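Local coordinates for surface presentation of antigens protein SpaK (Salmonella typhimurium, PDB 2FM8), which stores effectors such as SopA, SopE, SopE2 and SipA in the bacterial cytoplasm as a chaperone, keeping them competent for type III secretion into host cells, at residues A[102-106]-A[107-111]; A[64-67]-A[68-72]; A[2-6]-A[7-11]. All coordinates share one frame; numbering follows the deposited sequence.

Interaction 1 of 3, residues A[102-106]-A[107-111]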
loop_
_atom_site.group_PDB
_atom_site.type_symbol
_atom_site.label_atom_id
_atom_site.label_comp_id
_atom_site.label_asym_id
_atom_site.label_seq_id
_atom_site.Cartn_x
_atom_site.Cartn_y
_atom_site.Cartn_z
ATOM N N ALA A 102 7.582 -16.444 -5.741
ATOM C CA ALA A 102 6.714 -17.591 -5.932
ATOM C C ALA A 102 7.046 -18.648 -4.878
ATOM O O ALA A 102 8.197 -19.118 -4.800
ATOM C CB ALA A 102 6.923 -18.159 -7.314
ATOM N N LEU A 103 6.073 -18.972 -4.039
ATOM C CA LEU A 103 6.159 -20.126 -3.182
ATOM C C LEU A 103 5.684 -21.261 -4.048
ATOM O O LEU A 103 4.510 -21.402 -4.298
ATOM C CB LEU A 103 5.257 -19.967 -1.944
ATOM C CG LEU A 103 5.160 -21.170 -1.000
ATOM C CD1 LEU A 103 6.519 -21.520 -0.479
ATOM C CD2 LEU A 103 4.214 -20.882 0.140
ATOM N N VAL A 104 6.613 -22.070 -4.522
ATOM C CA VAL A 104 6.301 -23.070 -5.535
ATOM C C VAL A 104 5.438 -24.220 -4.988
ATOM O O VAL A 104 5.762 -24.816 -3.958
ATOM C CB VAL A 104 7.561 -23.682 -6.121
ATOM C CG1 VAL A 104 7.206 -24.631 -7.251
ATOM C CG2 VAL A 104 8.522 -22.589 -6.622
ATOM N N HIS A 105 4.380 -24.553 -5.720
ATOM C CA HIS A 105 3.522 -25.651 -5.335
ATOM C C HIS A 105 4.300 -26.964 -5.541
ATOM O O HIS A 105 4.994 -27.092 -6.528
ATOM C CB HIS A 105 2.239 -25.627 -6.171
ATOM C CG HIS A 105 1.179 -26.567 -5.672
ATOM N ND1 HIS A 105 1.294 -27.936 -5.773
ATOM C CD2 HIS A 105 0.003 -26.333 -5.041
ATOM C CE1 HIS A 105 0.224 -28.506 -5.240
ATOM N NE2 HIS A 105 -0.572 -27.555 -4.785
ATOM N N PRO A 106 4.216 -27.925 -4.594
ATOM C CA PRO A 106 4.921 -29.211 -4.759
ATOM C C PRO A 106 4.633 -30.010 -6.045
ATOM O O PRO A 106 5.491 -30.751 -6.491
ATOM C CB PRO A 106 4.507 -30.011 -3.514
ATOM C CG PRO A 106 4.065 -29.010 -2.542
ATOM C CD PRO A 106 3.510 -27.856 -3.306
ATOM N N ASP A 107 3.449 -29.852 -6.637
ATOM C CA ASP A 107 3.143 -30.402 -7.967
ATOM C C ASP A 107 4.188 -30.016 -8.993
ATOM O O ASP A 107 4.357 -30.717 -9.980
ATOM C CB ASP A 107 1.815 -29.855 -8.498
ATOM C CG ASP A 107 0.611 -30.441 -7.804
ATOM O OD1 ASP A 107 0.753 -31.363 -6.986
ATOM O OD2 ASP A 107 -0.483 -29.964 -8.088
ATOM N N PHE A 108 4.852 -28.882 -8.802
ATOM C CA PHE A 108 5.897 -28.450 -9.748
ATOM C C PHE A 108 7.303 -28.764 -9.295
ATOM O O PHE A 108 8.279 -28.243 -9.837
ATOM C CB PHE A 108 5.703 -26.968 -10.061
ATOM C CG PHE A 108 4.486 -26.717 -10.882
ATOM C CD1 PHE A 108 4.564 -26.720 -12.261
ATOM C CD2 PHE A 108 3.241 -26.552 -10.272
ATOM C CE1 PHE A 108 3.425 -26.518 -13.029
ATOM C CE2 PHE A 108 2.089 -26.360 -11.024
ATOM C CZ PHE A 108 2.172 -26.331 -12.401
ATOM N N LEU A 109 7.421 -29.674 -8.338
ATOM C CA LEU A 109 8.722 -30.047 -7.785
ATOM C C LEU A 109 9.058 -31.519 -8.037
ATOM O O LEU A 109 10.090 -31.969 -7.579
ATOM C CB LEU A 109 8.760 -29.750 -6.269
ATOM C CG LEU A 109 8.555 -28.272 -5.887
ATOM C CD1 LEU A 109 8.347 -28.070 -4.405
ATOM C CD2 LEU A 109 9.766 -27.472 -6.361
ATOM N N SER A 110 8.203 -32.231 -8.777
ATOM C CA SER A 110 8.286 -33.688 -8.936
ATOM C C SER A 110 9.375 -34.142 -9.907
ATOM O O SER A 110 9.936 -35.208 -9.750
ATOM C CB SER A 110 6.957 -34.223 -9.445
ATOM O OG SER A 110 6.719 -33.732 -10.762
ATOM N N ASP A 111 9.663 -33.320 -10.912
ATOM C CA ASP A 111 10.686 -33.632 -11.897
ATOM C C ASP A 111 11.123 -32.332 -12.563
ATOM O O ASP A 111 10.547 -31.253 -12.284
ATOM C CB ASP A 111 10.145 -34.653 -12.923
ATOM C CG ASP A 111 8.847 -34.213 -13.539
ATOM O OD1 ASP A 111 8.873 -33.347 -14.439
ATOM O OD2 ASP A 111 7.774 -34.685 -13.083
#

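Interaction 2 of 3, residues A[64-67]-A[68-72]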
loop_
_atom_site.group_PDB
_atom_site.type_symbol
_atom_site.label_atom_id
_atom_site.label_comp_id
_atom_site.label_asym_id
_atom_site.label_seq_id
_atom_site.Cartn_x
_atom_site.Cartn_y
_atom_site.Cartn_z
ATOM N N VAL A 64 9.559 3.266 -5.607
ATOM C CA VAL A 64 9.093 4.571 -6.051
ATOM C C VAL A 64 8.155 4.441 -7.267
ATOM O O VAL A 64 7.067 5.020 -7.288
ATOM C CB VAL A 64 10.289 5.489 -6.335
ATOM C CG1 VAL A 64 9.900 6.712 -7.167
ATOM C CG2 VAL A 64 10.939 5.892 -5.006
ATOM N N VAL A 65 8.546 3.667 -8.268
ATOM C CA VAL A 65 7.688 3.545 -9.437
ATOM C C VAL A 65 6.364 2.899 -9.040
ATOM O O VAL A 65 5.313 3.239 -9.590
ATOM C CB VAL A 65 8.359 2.779 -10.581
ATOM C CG1 VAL A 65 7.405 2.631 -11.739
ATOM C CG2 VAL A 65 9.637 3.537 -11.046
ATOM N N LEU A 66 6.417 1.987 -8.058
ATOM C CA LEU A 66 5.206 1.362 -7.516
ATOM C C LEU A 66 4.134 2.391 -7.068
ATOM O O LEU A 66 2.936 2.134 -7.165
ATOM C CB LEU A 66 5.560 0.398 -6.404
ATOM C CG LEU A 66 4.452 -0.511 -5.840
ATOM C CD1 LEU A 66 3.838 -1.448 -6.882
ATOM C CD2 LEU A 66 5.011 -1.311 -4.705
ATOM N N GLN A 67 4.564 3.554 -6.608
ATOM C CA GLN A 67 3.640 4.626 -6.206
ATOM C C GLN A 67 2.678 5.056 -7.327
ATOM O O GLN A 67 1.587 5.516 -7.061
ATOM C CB GLN A 67 4.418 5.850 -5.692
ATOM C CG GLN A 67 5.386 5.547 -4.547
ATOM C CD GLN A 67 6.227 6.718 -4.156
ATOM O OE1 GLN A 67 5.840 7.896 -4.351
ATOM N NE2 GLN A 67 7.375 6.427 -3.567
ATOM N N GLN A 68 3.107 4.915 -8.573
ATOM C CA GLN A 68 2.304 5.288 -9.718
ATOM C C GLN A 68 1.703 4.085 -10.429
ATOM O O GLN A 68 0.782 4.254 -11.191
ATOM C CB GLN A 68 3.161 6.052 -10.737
ATOM C CG GLN A 68 3.410 7.506 -10.389
ATOM C CD GLN A 68 4.391 8.164 -11.384
ATOM O OE1 GLN A 68 4.605 7.657 -12.504
ATOM N NE2 GLN A 68 4.996 9.281 -10.976
ATOM N N ARG A 69 2.238 2.889 -10.197
ATOM C CA ARG A 69 1.867 1.701 -10.979
ATOM C C ARG A 69 1.231 0.579 -10.190
ATOM O O ARG A 69 1.129 -0.563 -10.683
ATOM C CB ARG A 69 3.094 1.181 -11.719
ATOM C CG ARG A 69 3.106 1.584 -13.153
ATOM C CD ARG A 69 3.981 2.716 -13.407
ATOM N NE ARG A 69 3.594 3.361 -14.657
ATOM C CZ ARG A 69 4.456 3.921 -15.518
ATOM N NH1 ARG A 69 5.806 3.922 -15.285
ATOM N NH2 ARG A 69 3.959 4.480 -16.645
ATOM N N ALA A 70 0.794 0.876 -8.967
ATOM C CA ALA A 70 0.262 -0.163 -8.097
ATOM C C ALA A 70 -0.980 -0.858 -8.647
ATOM O O ALA A 70 -1.126 -2.070 -8.468
ATOM C CB ALA A 70 -0.001 0.360 -6.703
ATOM N N TYR A 71 -1.851 -0.138 -9.340
ATOM C CA TYR A 71 -3.035 -0.780 -9.923
ATOM C C TYR A 71 -2.709 -1.812 -11.003
ATOM O O TYR A 71 -3.233 -2.927 -11.022
ATOM C CB TYR A 71 -3.927 0.286 -10.532
ATOM C CG TYR A 71 -5.214 -0.226 -11.114
ATOM C CD1 TYR A 71 -6.066 -1.081 -10.376
ATOM C CD2 TYR A 71 -5.592 0.142 -12.399
ATOM C CE1 TYR A 71 -7.262 -1.538 -10.921
ATOM C CE2 TYR A 71 -6.769 -0.297 -12.943
ATOM C CZ TYR A 71 -7.607 -1.122 -12.211
ATOM O OH TYR A 71 -8.781 -1.491 -12.795
ATOM N N GLU A 72 -1.837 -1.419 -11.923
ATOM C CA GLU A 72 -1.370 -2.329 -12.964
ATOM C C GLU A 72 -0.676 -3.556 -12.351
ATOM O O GLU A 72 -0.813 -4.683 -12.841
ATOM C CB GLU A 72 -0.446 -1.567 -13.934
ATOM C CG GLU A 72 0.277 -2.463 -14.941
ATOM C CD GLU A 72 1.093 -1.647 -15.962
ATOM O OE1 GLU A 72 0.753 -0.487 -16.196
ATOM O OE2 GLU A 72 2.065 -2.161 -16.511
HETATM O O HOH W 1 -0.442 3.848 -7.705
#

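Interaction 3 of 3, residues A[2-6]-A[7-11]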
loop_
_atom_site.group_PDB
_atom_site.type_symbol
_atom_site.label_atom_id
_atom_site.label_comp_id
_atom_site.label_asym_id
_atom_site.label_seq_id
_atom_site.Cartn_x
_atom_site.Cartn_y
_atom_site.Cartn_z
ATOM N N GLN A 2 11.970 -33.743 1.130
ATOM C CA GLN A 2 12.701 -34.119 2.345
ATOM C C GLN A 2 13.989 -34.868 1.965
ATOM O O GLN A 2 14.980 -34.858 2.696
ATOM C CB GLN A 2 11.810 -35.037 3.196
ATOM C CG GLN A 2 11.750 -34.675 4.665
ATOM C CD GLN A 2 11.040 -33.355 4.905
ATOM O OE1 GLN A 2 11.674 -32.366 5.279
ATOM N NE2 GLN A 2 9.720 -33.326 4.686
ATOM N N HIS A 3 13.920 -35.568 0.836
ATOM C CA HIS A 3 15.080 -36.053 0.109
ATOM C C HIS A 3 15.381 -35.089 -1.063
ATOM O O HIS A 3 16.214 -35.400 -1.922
ATOM C CB HIS A 3 14.760 -37.461 -0.420
ATOM C CG HIS A 3 15.964 -38.311 -0.704
ATOM N ND1 HIS A 3 16.527 -38.411 -1.963
ATOM C CD2 HIS A 3 16.687 -39.132 0.099
ATOM C CE1 HIS A 3 17.553 -39.246 -1.918
ATOM N NE2 HIS A 3 17.672 -39.695 -0.680
ATOM N N LEU A 4 14.722 -33.921 -1.097
ATOM C CA LEU A 4 14.736 -33.063 -2.302
ATOM C C LEU A 4 16.095 -32.419 -2.541
ATOM O O LEU A 4 16.623 -31.732 -1.672
ATOM C CB LEU A 4 13.677 -31.953 -2.243
ATOM C CG LEU A 4 13.726 -30.994 -3.460
ATOM C CD1 LEU A 4 13.223 -31.676 -4.719
ATOM C CD2 LEU A 4 12.951 -29.754 -3.230
ATOM N N ASP A 5 16.645 -32.621 -3.731
ATOM C CA ASP A 5 17.917 -32.018 -4.079
ATOM C C ASP A 5 17.625 -30.875 -5.039
ATOM O O ASP A 5 17.352 -31.100 -6.217
ATOM C CB ASP A 5 18.840 -33.061 -4.706
ATOM C CG ASP A 5 20.269 -32.560 -4.886
ATOM O OD1 ASP A 5 20.530 -31.337 -4.919
ATOM O OD2 ASP A 5 21.153 -33.413 -4.993
ATOM N N ILE A 6 17.678 -29.648 -4.528
ATOM C CA ILE A 6 17.316 -28.468 -5.330
ATOM C C ILE A 6 18.302 -28.198 -6.496
ATOM O O ILE A 6 17.890 -27.868 -7.611
ATOM C CB ILE A 6 17.068 -27.208 -4.426
ATOM C CG1 ILE A 6 16.407 -26.081 -5.226
ATOM C CG2 ILE A 6 18.343 -26.701 -3.779
ATOM C CD1 ILE A 6 15.066 -26.441 -5.805
ATOM N N ALA A 7 19.600 -28.354 -6.242
ATOM C CA ALA A 7 20.589 -28.242 -7.308
ATOM C C ALA A 7 20.256 -29.206 -8.455
ATOM O O ALA A 7 20.304 -28.824 -9.626
ATOM C CB ALA A 7 22.010 -28.499 -6.781
ATOM N N GLU A 8 19.886 -30.439 -8.132
ATOM C CA GLU A 8 19.636 -31.402 -9.197
ATOM C C GLU A 8 18.340 -31.101 -9.931
ATOM O O GLU A 8 18.251 -31.302 -11.156
ATOM C CB GLU A 8 19.691 -32.850 -8.713
ATOM C CG GLU A 8 21.124 -33.406 -8.565
ATOM C CD GLU A 8 22.137 -32.970 -9.683
ATOM O OE1 GLU A 8 21.855 -33.160 -10.904
ATOM O OE2 GLU A 8 23.223 -32.437 -9.313
ATOM N N LEU A 9 17.365 -30.584 -9.191
ATOM C CA LEU A 9 16.134 -30.110 -9.797
ATOM C C LEU A 9 16.387 -28.952 -10.782
ATOM O O LEU A 9 15.879 -28.971 -11.910
ATOM C CB LEU A 9 15.131 -29.674 -8.722
ATOM C CG LEU A 9 13.669 -29.700 -9.158
ATOM C CD1 LEU A 9 13.272 -31.097 -9.639
ATOM C CD2 LEU A 9 12.758 -29.219 -8.025
ATOM N N VAL A 10 17.159 -27.960 -10.338
ATOM C CA VAL A 10 17.484 -26.790 -11.145
ATOM C C VAL A 10 18.274 -27.219 -12.401
ATOM O O VAL A 10 17.977 -26.795 -13.513
ATOM C CB VAL A 10 18.284 -25.766 -10.306
ATOM C CG1 VAL A 10 18.929 -24.705 -11.180
ATOM C CG2 VAL A 10 17.365 -25.100 -9.272
ATOM N N ARG A 11 19.275 -28.075 -12.205
ATOM C CA ARG A 11 20.126 -28.535 -13.304
ATOM C C ARG A 11 19.248 -29.230 -14.375
ATOM O O ARG A 11 19.349 -28.975 -15.583
ATOM C CB ARG A 11 21.239 -29.441 -12.734
ATOM C CG ARG A 11 22.155 -30.011 -13.754
ATOM C CD ARG A 11 23.403 -30.782 -13.152
ATOM N NE ARG A 11 24.528 -29.854 -12.895
ATOM C CZ ARG A 11 24.891 -29.370 -11.696
ATOM N NH1 ARG A 11 24.267 -29.738 -10.571
ATOM N NH2 ARG A 11 25.915 -28.514 -11.624
#

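Interaction 1 of 3, residues A[102-106]-A[107-111]
The carbonyl O of H105 receives the N-H of F108 at 2.9 Å, the first of two consecutive i to i+3 bonds that make a short 3-10 turn centred on P106 and D107, between strand 97-103 and helix 112-132. The second runs from the N of L109 to the O of P106, also 2.9 Å, and its donor stands well above the carbonyl plane, 61° out of it. H105 contributes a side-chain bond too: its CG lies anti to the backbone N (chi1 -169°), which swings the imidazole forward along the chain, where ND1 accepts the N-H of D107 at 3.0 Å. That donor lies almost in the ring plane, at the edge. The D107 carboxylate runs alongside the imidazole, pointing the same way but turned 47° from its plane, with CG of D107 3.2 Å from CE1 of H105. V104 presents CG1 to two neighbours, the CB of F108 and a methyl of L109. L109 reaches on to V52 and F115, joining the turn to strand 51-57 and the final helix. Just before that helix, D111 OD1 caps the N of K114, while its OD2 takes the hydroxyl OG of S110 at 2.7 Å, from above the carboxylate plane.

Interaction 2 of 3, residues A[64-67]-A[68-72]
V65 and R69 meet one turn apart on helix 62-78, first through backbone bonds. The carbonyl O of V65 takes two donors: the N of Q68 at 3.0 Å, with an N-H...O angle of 153°, and, weakly, the N of R69 at 3.2 Å. The R69 N is shared in turn, leaning, also weakly, on the O of L66, 3.2 Å away. This mixture of i to i+3 and i to i+4 pairing goes with a kink, for the N-H groups of Q68, Y71 and E72 lack the regular alpha-helical i to i+4 bond. A water steps into the distorted turn: it donates to the O of Q67 at 2.7 Å and accepts, weakly, from the N of A70.

Apolar packing is lighter. CG1 of V65 lies 3.8 Å from CD of R69, whose chain bends at chi2 (101°) and carries the guanidinium past the valine, so that CG1 sits at the edge of that flat group. On another flank of the helix CD1 of L66 reaches the CB of A70 at 4.2 Å.

Contacts with other chains line this same turn, which lies at the interface between the two SpaK copies. L66 packs on L74 of the second subunit, while Q67 and A70 touch Y71 of that subunit. V64 and Q67 also meet the backbone of a different protein.

The chemistry implies a kinked turn held by shared, partly weak bonds and a water, with L66 and A70 packing on each other and on the second subunit.

Interaction 3 of 3, residues A[2-6]-A[7-11]
D5 stands at the N-cap of helix 6-17 and turns its carboxylate forward over the first turn. Its CG is anti to the backbone N (chi1 -170°), which brings OD1 to the N of E8 at 3.4 Å, a fairly straight but long, weak capping bond. The D5 backbone adds a firmer one: its O accepts the N of L9 at 3.0 Å, in the carbonyl plane. The E8 chain leaves the helix beside D5 but bends at chi2, and the two carboxylate planes stand nearly perpendicular, 85° apart. Their like charges come to 4.9 Å between OD2 of D5 and OE2 of E8; a weak hydrogen-bonded salt bridge from NH1 of R11 to OE2 of E8, 3.2 Å, may ease the repulsion.

On the inner face L4 crosses L9 at about a right angle, its CD1 4.1 Å from CD2 of L9. CG1 of I6, anti to the backbone N (chi1 -168°), comes within 4.3 Å of CG2 of V10, while the I6 O takes the N of V10 at 2.8 Å. I6 and V10 then pack on I45 of the sheet. With L4 just before the cap touching L9 just past the first turn, this is a hydrophobic staple beside an aspartate N-cap.

In the fold
Along the chain the order is interaction 3, interaction 2, interaction 1. Interactions 1 and 3 are neighbours, their centres 11 Å apart: L9 of the first helix touches both L109 and D111 O, so the start of helix 6-17 and the turn leading into helix 112-132 share one apolar cluster, with V52 of the five-stranded antiparallel sheet meeting both L4 and L109. Interaction 2 lies on the opposite side of the chain's centre, about 29 Å from interaction 1 and 36 Å from interaction 3, centre to centre. Interactions 1 and 3 serve mostly packing within the chain, though L103 touches G86 of the second subunit; interaction 2 meets that subunit and another protein.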